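Local coordinates for protein inositol-1,4,5-trisphosphate 5-phosphatase 1 (Schizosaccharomyces pombe, PDB 1I9Z) that removes the 5-phosphate from soluble and lipid inositol phosphates through its magnesium-dependent catalytic domain, and controls cellular phosphoinositide levels, at residues N24-A30 against L54-V60; N45-P49 against R307-A311. All blocks are in the same frame, centred on the assembly; numbering follows the deposited sequence.

Contact 1: N24-A30 against L54-V60; sequences NVKIFVA and LADIYVV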
ATOM      1  N   ASN A  24      -5.450  -7.368  15.988  1.00 33.79           N
ATOM      2  CA  ASN A  24      -4.630  -7.454  14.779  1.00 33.74           C
ATOM      3  C   ASN A  24      -5.630  -7.541  13.609  1.00 31.75           C
ATOM      4  O   ASN A  24      -6.573  -8.311  13.658  1.00 32.12           O
ATOM      5  CB  ASN A  24      -3.749  -8.710  14.769  1.00 36.29           C
ATOM      6  CG  ASN A  24      -2.258  -8.398  15.018  1.00 40.65           C
ATOM      7  OD1 ASN A  24      -1.864  -7.273  15.427  1.00 41.28           O
ATOM      8  ND2 ASN A  24      -1.414  -9.407  14.782  1.00 43.62           N
ATOM      9  N   VAL A  25      -5.430  -6.731  12.588  1.00 28.46           N
ATOM     10  CA  VAL A  25      -6.289  -6.761  11.406  1.00 27.40           C
ATOM     11  C   VAL A  25      -5.403  -7.275  10.249  1.00 26.08           C
ATOM     12  O   VAL A  25      -4.281  -6.795  10.109  1.00 26.85           O
ATOM     13  CB  VAL A  25      -6.794  -5.324  11.094  1.00 27.81           C
ATOM     14  CG1 VAL A  25      -7.497  -5.283   9.714  1.00 28.62           C
ATOM     15  CG2 VAL A  25      -7.790  -4.876  12.231  1.00 28.98           C
ATOM     16  N   LYS A  26      -5.897  -8.230   9.456  1.00 24.93           N
ATOM     17  CA  LYS A  26      -5.147  -8.782   8.306  1.00 24.92           C
ATOM     18  C   LYS A  26      -5.449  -7.946   7.051  1.00 23.35           C
ATOM     19  O   LYS A  26      -6.617  -7.719   6.723  1.00 21.57           O
ATOM     20  CB  LYS A  26      -5.584 -10.225   8.012  1.00 26.83           C
ATOM     21  CG  LYS A  26      -5.248 -11.249   9.120  1.00 33.43           C
ATOM     22  CD  LYS A  26      -6.054 -12.532   8.863  1.00 38.50           C
ATOM     23  CE  LYS A  26      -5.528 -13.781   9.648  1.00 43.24           C
ATOM     24  NZ  LYS A  26      -4.653 -14.703   8.774  1.00 45.25           N
ATOM     25  N   ILE A  27      -4.402  -7.521   6.352  1.00 20.69           N
ATOM     26  CA  ILE A  27      -4.570  -6.655   5.193  1.00 21.06           C
ATOM     27  C   ILE A  27      -3.880  -7.244   3.975  1.00 18.43           C
ATOM     28  O   ILE A  27      -2.718  -7.654   4.044  1.00 19.17           O
ATOM     29  CB  ILE A  27      -3.981  -5.264   5.461  1.00 23.03           C
ATOM     30  CG1 ILE A  27      -4.689  -4.624   6.664  1.00 23.32           C
ATOM     31  CG2 ILE A  27      -4.141  -4.406   4.169  1.00 21.93           C
ATOM     32  CD1 ILE A  27      -4.055  -3.267   7.141  1.00 26.80           C
ATOM     33  N   PHE A  28      -4.595  -7.312   2.874  1.00 16.66           N
ATOM     34  CA  PHE A  28      -4.084  -7.916   1.626  1.00 16.81           C
ATOM     35  C   PHE A  28      -3.953  -6.787   0.627  1.00 16.09           C
ATOM     36  O   PHE A  28      -4.954  -6.093   0.344  1.00 14.82           O
ATOM     37  CB  PHE A  28      -5.094  -8.936   1.084  1.00 16.80           C
ATOM     38  CG  PHE A  28      -4.564  -9.775  -0.068  1.00 18.39           C
ATOM     39  CD1 PHE A  28      -4.047 -11.076   0.178  1.00 18.61           C
ATOM     40  CD2 PHE A  28      -4.597  -9.308  -1.406  1.00 17.64           C
ATOM     41  CE1 PHE A  28      -3.576 -11.888  -0.859  1.00 18.01           C
ATOM     42  CE2 PHE A  28      -4.120 -10.111  -2.478  1.00 17.52           C
ATOM     43  CZ  PHE A  28      -3.590 -11.433  -2.187  1.00 18.06           C
ATOM     44  N   VAL A  29      -2.752  -6.562   0.116  1.00 14.11           N
ATOM     45  CA  VAL A  29      -2.486  -5.474  -0.803  1.00 14.09           C
ATOM     46  C   VAL A  29      -2.109  -6.080  -2.130  1.00 16.09           C
ATOM     47  O   VAL A  29      -1.226  -6.924  -2.209  1.00 17.70           O
ATOM     48  CB  VAL A  29      -1.344  -4.536  -0.301  1.00 16.14           C
ATOM     49  CG1 VAL A  29      -1.020  -3.414  -1.377  1.00 16.84           C
ATOM     50  CG2 VAL A  29      -1.729  -3.897   1.000  1.00 14.58           C
ATOM     51  N   ALA A  30      -2.817  -5.655  -3.161  1.00 15.27           N
ATOM     52  CA  ALA A  30      -2.670  -6.194  -4.491  1.00 15.10           C
ATOM     53  C   ALA A  30      -2.495  -5.103  -5.536  1.00 13.71           C
ATOM     54  O   ALA A  30      -3.232  -4.128  -5.544  1.00 14.26           O
ATOM     55  CB  ALA A  30      -3.982  -7.044  -4.850  1.00 14.13           C
ATOM     56  N   LEU A  54      -9.175 -15.450   4.584  1.00 31.09           N
ATOM     57  CA  LEU A  54      -9.394 -14.232   3.801  1.00 27.93           C
ATOM     58  C   LEU A  54      -9.024 -13.062   4.703  1.00 25.61           C
ATOM     59  O   LEU A  54      -9.217 -13.113   5.945  1.00 23.03           O
ATOM     60  CB  LEU A  54     -10.864 -14.130   3.414  1.00 29.72           C
ATOM     61  CG  LEU A  54     -11.420 -15.323   2.627  1.00 31.33           C
ATOM     62  CD1 LEU A  54     -12.937 -15.221   2.656  1.00 33.31           C
ATOM     63  CD2 LEU A  54     -10.896 -15.314   1.185  1.00 33.49           C
ATOM     64  N   ALA A  55      -8.533 -11.979   4.102  1.00 21.55           N
ATOM     65  CA  ALA A  55      -8.139 -10.820   4.885  1.00 20.74           C
ATOM     66  C   ALA A  55      -9.341 -10.016   5.364  1.00 20.23           C
ATOM     67  O   ALA A  55     -10.435 -10.157   4.823  1.00 20.70           O
ATOM     68  CB  ALA A  55      -7.233  -9.887   4.029  1.00 18.96           C
ATOM     69  N   ASP A  56      -9.100  -9.125   6.307  1.00 20.02           N
ATOM     70  CA  ASP A  56     -10.160  -8.222   6.771  1.00 19.78           C
ATOM     71  C   ASP A  56     -10.337  -7.073   5.772  1.00 20.23           C
ATOM     72  O   ASP A  56     -11.447  -6.588   5.539  1.00 20.05           O
ATOM     73  CB  ASP A  56      -9.767  -7.672   8.126  1.00 22.29           C
ATOM     74  CG  ASP A  56      -9.704  -8.801   9.177  1.00 24.27           C
ATOM     75  OD1 ASP A  56     -10.703  -9.533   9.253  1.00 25.59           O
ATOM     76  OD2 ASP A  56      -8.701  -8.954   9.879  1.00 21.73           O
ATOM     77  N   ILE A  57      -9.219  -6.652   5.179  1.00 19.43           N
ATOM     78  CA  ILE A  57      -9.237  -5.518   4.266  1.00 19.45           C
ATOM     79  C   ILE A  57      -8.439  -5.900   3.034  1.00 19.46           C
ATOM     80  O   ILE A  57      -7.334  -6.409   3.183  1.00 18.00           O
ATOM     81  CB  ILE A  57      -8.567  -4.279   4.939  1.00 17.66           C
ATOM     82  CG1 ILE A  57      -9.289  -3.981   6.254  1.00 19.87           C
ATOM     83  CG2 ILE A  57      -8.631  -3.041   4.021  1.00 18.80           C
ATOM     84  CD1 ILE A  57      -8.688  -2.823   7.059  1.00 21.32           C
ATOM     85  N   TYR A  58      -9.052  -5.709   1.850  1.00 17.16           N
ATOM     86  CA  TYR A  58      -8.366  -5.886   0.585  1.00 16.88           C
ATOM     87  C   TYR A  58      -8.134  -4.505  -0.051  1.00 17.40           C
ATOM     88  O   TYR A  58      -9.106  -3.716  -0.265  1.00 16.72           O
ATOM     89  CB  TYR A  58      -9.161  -6.733  -0.404  1.00 18.14           C
ATOM     90  CG  TYR A  58      -9.107  -8.173  -0.096  1.00 19.98           C
ATOM     91  CD1 TYR A  58      -9.914  -8.692   0.897  1.00 19.64           C
ATOM     92  CD2 TYR A  58      -8.201  -9.029  -0.766  1.00 20.54           C
ATOM     93  CE1 TYR A  58      -9.830 -10.026   1.271  1.00 22.87           C
ATOM     94  CE2 TYR A  58      -8.126 -10.420  -0.406  1.00 19.71           C
ATOM     95  CZ  TYR A  58      -8.942 -10.876   0.633  1.00 23.13           C
ATOM     96  OH  TYR A  58      -8.862 -12.157   1.118  1.00 23.95           O
ATOM     97  N   VAL A  59      -6.862  -4.204  -0.369  1.00 15.11           N
ATOM     98  CA  VAL A  59      -6.531  -2.911  -0.974  1.00 15.57           C
ATOM     99  C   VAL A  59      -5.994  -3.273  -2.349  1.00 15.51           C
ATOM    100  O   VAL A  59      -4.962  -3.916  -2.490  1.00 15.88           O
ATOM    101  CB  VAL A  59      -5.453  -2.125  -0.093  1.00 15.99           C
ATOM    102  CG1 VAL A  59      -5.015  -0.807  -0.857  1.00 14.59           C
ATOM    103  CG2 VAL A  59      -6.065  -1.806   1.307  1.00 15.50           C
ATOM    104  N   VAL A  60      -6.720  -2.878  -3.396  1.00 14.35           N
ATOM    105  CA  VAL A  60      -6.360  -3.206  -4.762  1.00 13.91           C
ATOM    106  C   VAL A  60      -6.077  -1.971  -5.608  1.00 14.05           C
ATOM    107  O   VAL A  60      -6.924  -1.071  -5.722  1.00 15.94           O
ATOM    108  CB  VAL A  60      -7.522  -3.999  -5.439  1.00 13.47           C
ATOM    109  CG1 VAL A  60      -7.085  -4.531  -6.834  1.00 14.48           C
ATOM    110  CG2 VAL A  60      -7.993  -5.175  -4.496  1.00 15.20           C
TER

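Contact 2: N45-P49 against R307-A311; sequences NWLFP and RPIYA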
ATOM      1  N   ASN A  45      -5.983 -16.762  -8.594  1.00 22.63           N
ATOM      2  CA  ASN A  45      -4.547 -16.984  -8.304  1.00 24.39           C
ATOM      3  C   ASN A  45      -3.905 -15.734  -7.738  1.00 23.59           C
ATOM      4  O   ASN A  45      -2.896 -15.793  -7.006  1.00 23.37           O
ATOM      5  CB  ASN A  45      -3.818 -17.425  -9.589  1.00 26.87           C
ATOM      6  CG  ASN A  45      -4.214 -18.863 -10.012  1.00 32.04           C
ATOM      7  OD1 ASN A  45      -3.986 -19.296 -11.177  1.00 31.92           O
ATOM      8  ND2 ASN A  45      -4.819 -19.619  -9.052  1.00 32.27           N
ATOM      9  N   TRP A  46      -4.509 -14.599  -8.056  1.00 19.90           N
ATOM     10  CA  TRP A  46      -3.951 -13.338  -7.571  1.00 18.82           C
ATOM     11  C   TRP A  46      -4.466 -12.890  -6.191  1.00 18.12           C
ATOM     12  O   TRP A  46      -3.711 -12.549  -5.276  1.00 17.27           O
ATOM     13  CB  TRP A  46      -4.178 -12.273  -8.668  1.00 16.46           C
ATOM     14  CG  TRP A  46      -3.765 -10.836  -8.270  1.00 15.87           C
ATOM     15  CD1 TRP A  46      -2.644 -10.450  -7.581  1.00 17.13           C
ATOM     16  CD2 TRP A  46      -4.451  -9.636  -8.623  1.00 16.00           C
ATOM     17  NE1 TRP A  46      -2.574  -9.057  -7.504  1.00 15.52           N
ATOM     18  CE2 TRP A  46      -3.670  -8.533  -8.142  1.00 15.88           C
ATOM     19  CE3 TRP A  46      -5.651  -9.375  -9.324  1.00 15.54           C
ATOM     20  CZ2 TRP A  46      -4.060  -7.218  -8.327  1.00 14.88           C
ATOM     21  CZ3 TRP A  46      -6.054  -8.096  -9.522  1.00 15.73           C
ATOM     22  CH2 TRP A  46      -5.264  -6.988  -9.036  1.00 14.81           C
ATOM     23  N   LEU A  47      -5.787 -12.897  -6.046  1.00 19.23           N
ATOM     24  CA  LEU A  47      -6.403 -12.464  -4.816  1.00 19.74           C
ATOM     25  C   LEU A  47      -6.534 -13.515  -3.717  1.00 21.39           C
ATOM     26  O   LEU A  47      -6.668 -13.144  -2.541  1.00 20.14           O
ATOM     27  CB  LEU A  47      -7.781 -11.837  -5.146  1.00 20.83           C
ATOM     28  CG  LEU A  47      -7.888 -10.292  -5.343  1.00 25.27           C
ATOM     29  CD1 LEU A  47      -6.544  -9.584  -5.646  1.00 19.26           C
ATOM     30  CD2 LEU A  47      -8.951  -9.934  -6.369  1.00 23.09           C
ATOM     31  N   PHE A  48      -6.508 -14.817  -4.068  1.00 22.80           N
ATOM     32  CA  PHE A  48      -6.592 -15.876  -3.013  1.00 24.13           C
ATOM     33  C   PHE A  48      -5.408 -16.821  -3.286  1.00 26.67           C
ATOM     34  O   PHE A  48      -5.573 -18.032  -3.500  1.00 24.62           O
ATOM     35  CB  PHE A  48      -7.915 -16.616  -3.180  1.00 25.86           C
ATOM     36  CG  PHE A  48      -9.095 -15.688  -3.222  1.00 27.08           C
ATOM     37  CD1 PHE A  48     -10.020 -15.771  -4.247  1.00 30.13           C
ATOM     38  CD2 PHE A  48      -9.303 -14.793  -2.176  1.00 28.36           C
ATOM     39  CE1 PHE A  48     -11.189 -14.947  -4.221  1.00 30.84           C
ATOM     40  CE2 PHE A  48     -10.429 -13.976  -2.126  1.00 30.05           C
ATOM     41  CZ  PHE A  48     -11.372 -14.057  -3.155  1.00 33.03           C
ATOM     42  N   PRO A  49      -4.201 -16.262  -3.302  1.00 28.39           N
ATOM     43  CA  PRO A  49      -2.993 -17.039  -3.587  1.00 32.51           C
ATOM     44  C   PRO A  49      -2.552 -18.024  -2.571  1.00 36.66           C
ATOM     45  O   PRO A  49      -1.895 -19.027  -2.922  1.00 36.68           O
ATOM     46  CB  PRO A  49      -1.938 -15.964  -3.754  1.00 32.42           C
ATOM     47  CG  PRO A  49      -2.330 -15.026  -2.582  1.00 31.41           C
ATOM     48  CD  PRO A  49      -3.848 -14.908  -2.808  1.00 29.03           C
ATOM     49  N   ARG A 307       3.183  -8.984 -14.677  1.00 15.84           N
ATOM     50  CA  ARG A 307       2.511  -9.923 -13.737  1.00 14.07           C
ATOM     51  C   ARG A 307       2.012  -9.117 -12.582  1.00 14.13           C
ATOM     52  O   ARG A 307       2.626  -8.092 -12.230  1.00 12.84           O
ATOM     53  CB  ARG A 307       3.470 -10.929 -13.108  1.00 12.68           C
ATOM     54  CG  ARG A 307       4.071 -11.874 -14.134  1.00 13.18           C
ATOM     55  CD  ARG A 307       3.067 -13.147 -14.358  1.00 13.97           C
ATOM     56  NE  ARG A 307       3.726 -13.943 -15.374  1.00 15.39           N
ATOM     57  CZ  ARG A 307       3.579 -13.818 -16.684  1.00 18.49           C
ATOM     58  NH1 ARG A 307       2.702 -12.964 -17.250  1.00 16.00           N
ATOM     59  NH2 ARG A 307       4.490 -14.418 -17.476  1.00 18.66           N
ATOM     60  N   PRO A 308       0.872  -9.513 -11.982  1.00 14.41           N
ATOM     61  CA  PRO A 308       0.306  -8.841 -10.827  1.00 16.00           C
ATOM     62  C   PRO A 308       1.133  -9.295  -9.611  1.00 15.28           C
ATOM     63  O   PRO A 308       1.841 -10.351  -9.676  1.00 15.69           O
ATOM     64  CB  PRO A 308      -1.170  -9.365 -10.753  1.00 16.24           C
ATOM     65  CG  PRO A 308      -1.114 -10.697 -11.452  1.00 18.93           C
ATOM     66  CD  PRO A 308       0.076 -10.687 -12.425  1.00 15.19           C
ATOM     67  N   ILE A 309       1.082  -8.510  -8.530  1.00 14.98           N
ATOM     68  CA  ILE A 309       1.808  -8.869  -7.295  1.00 14.03           C
ATOM     69  C   ILE A 309       0.899  -8.617  -6.082  1.00 14.93           C
ATOM     70  O   ILE A 309      -0.198  -8.015  -6.201  1.00 14.52           O
ATOM     71  CB  ILE A 309       3.091  -8.005  -7.098  1.00 13.98           C
ATOM     72  CG1 ILE A 309       2.733  -6.518  -7.087  1.00 14.34           C
ATOM     73  CG2 ILE A 309       4.071  -8.271  -8.231  1.00 14.87           C
ATOM     74  CD1 ILE A 309       3.898  -5.576  -6.577  1.00 13.66           C
ATOM     75  N   TYR A 310       1.289  -9.145  -4.924  1.00 15.52           N
ATOM     76  CA  TYR A 310       0.547  -8.848  -3.712  1.00 14.37           C
ATOM     77  C   TYR A 310       1.487  -8.899  -2.514  1.00 16.44           C
ATOM     78  O   TYR A 310       2.604  -9.462  -2.604  1.00 16.76           O
ATOM     79  CB  TYR A 310      -0.648  -9.817  -3.484  1.00 14.40           C
ATOM     80  CG  TYR A 310      -0.211 -11.233  -3.125  1.00 15.24           C
ATOM     81  CD1 TYR A 310      -0.017 -11.595  -1.786  1.00 16.84           C
ATOM     82  CD2 TYR A 310       0.081 -12.148  -4.107  1.00 15.86           C
ATOM     83  CE1 TYR A 310       0.450 -12.872  -1.436  1.00 17.90           C
ATOM     84  CE2 TYR A 310       0.592 -13.434  -3.776  1.00 18.56           C
ATOM     85  CZ  TYR A 310       0.755 -13.779  -2.463  1.00 20.00           C
ATOM     86  OH  TYR A 310       1.172 -15.059  -2.139  1.00 20.00           O
ATOM     87  N   ALA A 311       1.032  -8.333  -1.400  1.00 15.01           N
ATOM     88  CA  ALA A 311       1.783  -8.398  -0.157  1.00 16.59           C
ATOM     89  C   ALA A 311       0.719  -8.560   0.923  1.00 19.36           C
ATOM     90  O   ALA A 311      -0.431  -8.076   0.747  1.00 18.74           O
ATOM     91  CB  ALA A 311       2.601  -7.075   0.074  1.00 12.99           C
TER

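Contact 1: N24-A30 against L54-V60
Two neighbouring parallel strands of a beta-alpha-beta unit meet here, I27 to A30 pairing in order with I57 to V60, while A55 and D56, just before the second strand, also contact K26. The strands run nearly parallel, their axes 4.8 Å apart. The bonds run through alternate residues: F28 N gives to I57 O, F28 O takes V59 N at 2.8 Å, and A30 N gives to V59 O. At the start of the pairing K26 makes three bonds. Its O accepts from both D56 N (2.9 Å) and I57 N (3.2 Å), the first tilted 29° from the carbonyl plane, the second almost in line with the C=O. Its N gives a nearly straight bond to D56 OD2, 2.9 Å long, on the anti side of the carboxylate. With CG turned beside its own backbone N (chi1 -65°), D56 sets this oxygen against K26 N; its OD1 forms a salt bridge with K120 on the next strand, 113-120. A short acidic side chain thus continues the pairing where the second strand has not yet begun, in one of the two sheets of this DNase I-like fold. V25, I27, V29, I57 and V59 line one face with branched apolar groups suited to extended chain; V25 CG1 lies 3.8 Å from I57 CD1. F28, A30, Y58 and V60 line the other face, where F28, A30 and V60 touch helix 44-47. The F28 and Y58 rings meet obliquely, planes at 36°, Y58 CE2 coming within 3.6 Å of F28 CG. A55, small enough to fit, puts CB 3.8 Å from F28 CB, and its N is bonded to the Y58 hydroxyl oxygen, which ties the ring's far end to the residues that precede the strand.

Contact 2: N45-P49 against R307-A311
I309 O receives the indole N-H of W46, NE1 lying 2.9 Å away with an N-H...O angle of 163°. The oxygen sits in the indole plane, but the donor stands 50° out of the carbonyl plane, not on a lone pair. P308 covers one face of the same indole: its CB is 3.5 Å from the centroid of the five-membered ring, a CH-pi contact close to the ring normal. L47 CD1 rests on the opposite face, and Y32 meets the ring edge-to-face. With CG anti to the backbone N (chi1 175°), W46 carries its indole from the short helix 44-47 of the beta-alpha-beta unit to the start of strand 309-320, in this DNase I-like fold. Tryptophan suits this place because it joins a broad flat surface to one N-H donor. A leucine here would probably leave I309 O without this donor and P308 without the aromatic face it packs on. Just beyond the helix, P49 lays CG over the Y310 ring, 3.3 Å from CZ, a compact proline making a second CH-pi contact. W46 O, buried, has no polar partner.

Overall arrangement
Both contacts are buried and share the beta-alpha-beta unit: contact 1 pairs its two strands, and contact 2 joins its helix to strand 309-320, the neighbour of strand 20-33 on the side away from strand 57-63. Backbone hydrogen bonding dominates contact 1, with apolar side chains on both faces; contact 2 has one side-chain-to-backbone bond and two proline-aromatic contacts. They touch directly. V29 O probably accepts a hydrogen bond from A311 N, A30 CB packs on W46 CZ2, and the F28 and Y310 rings meet nearly parallel. Contact 2 lies farther from the chain's centre, with the side chain of P308 about 13 Å from the bound calcium ion.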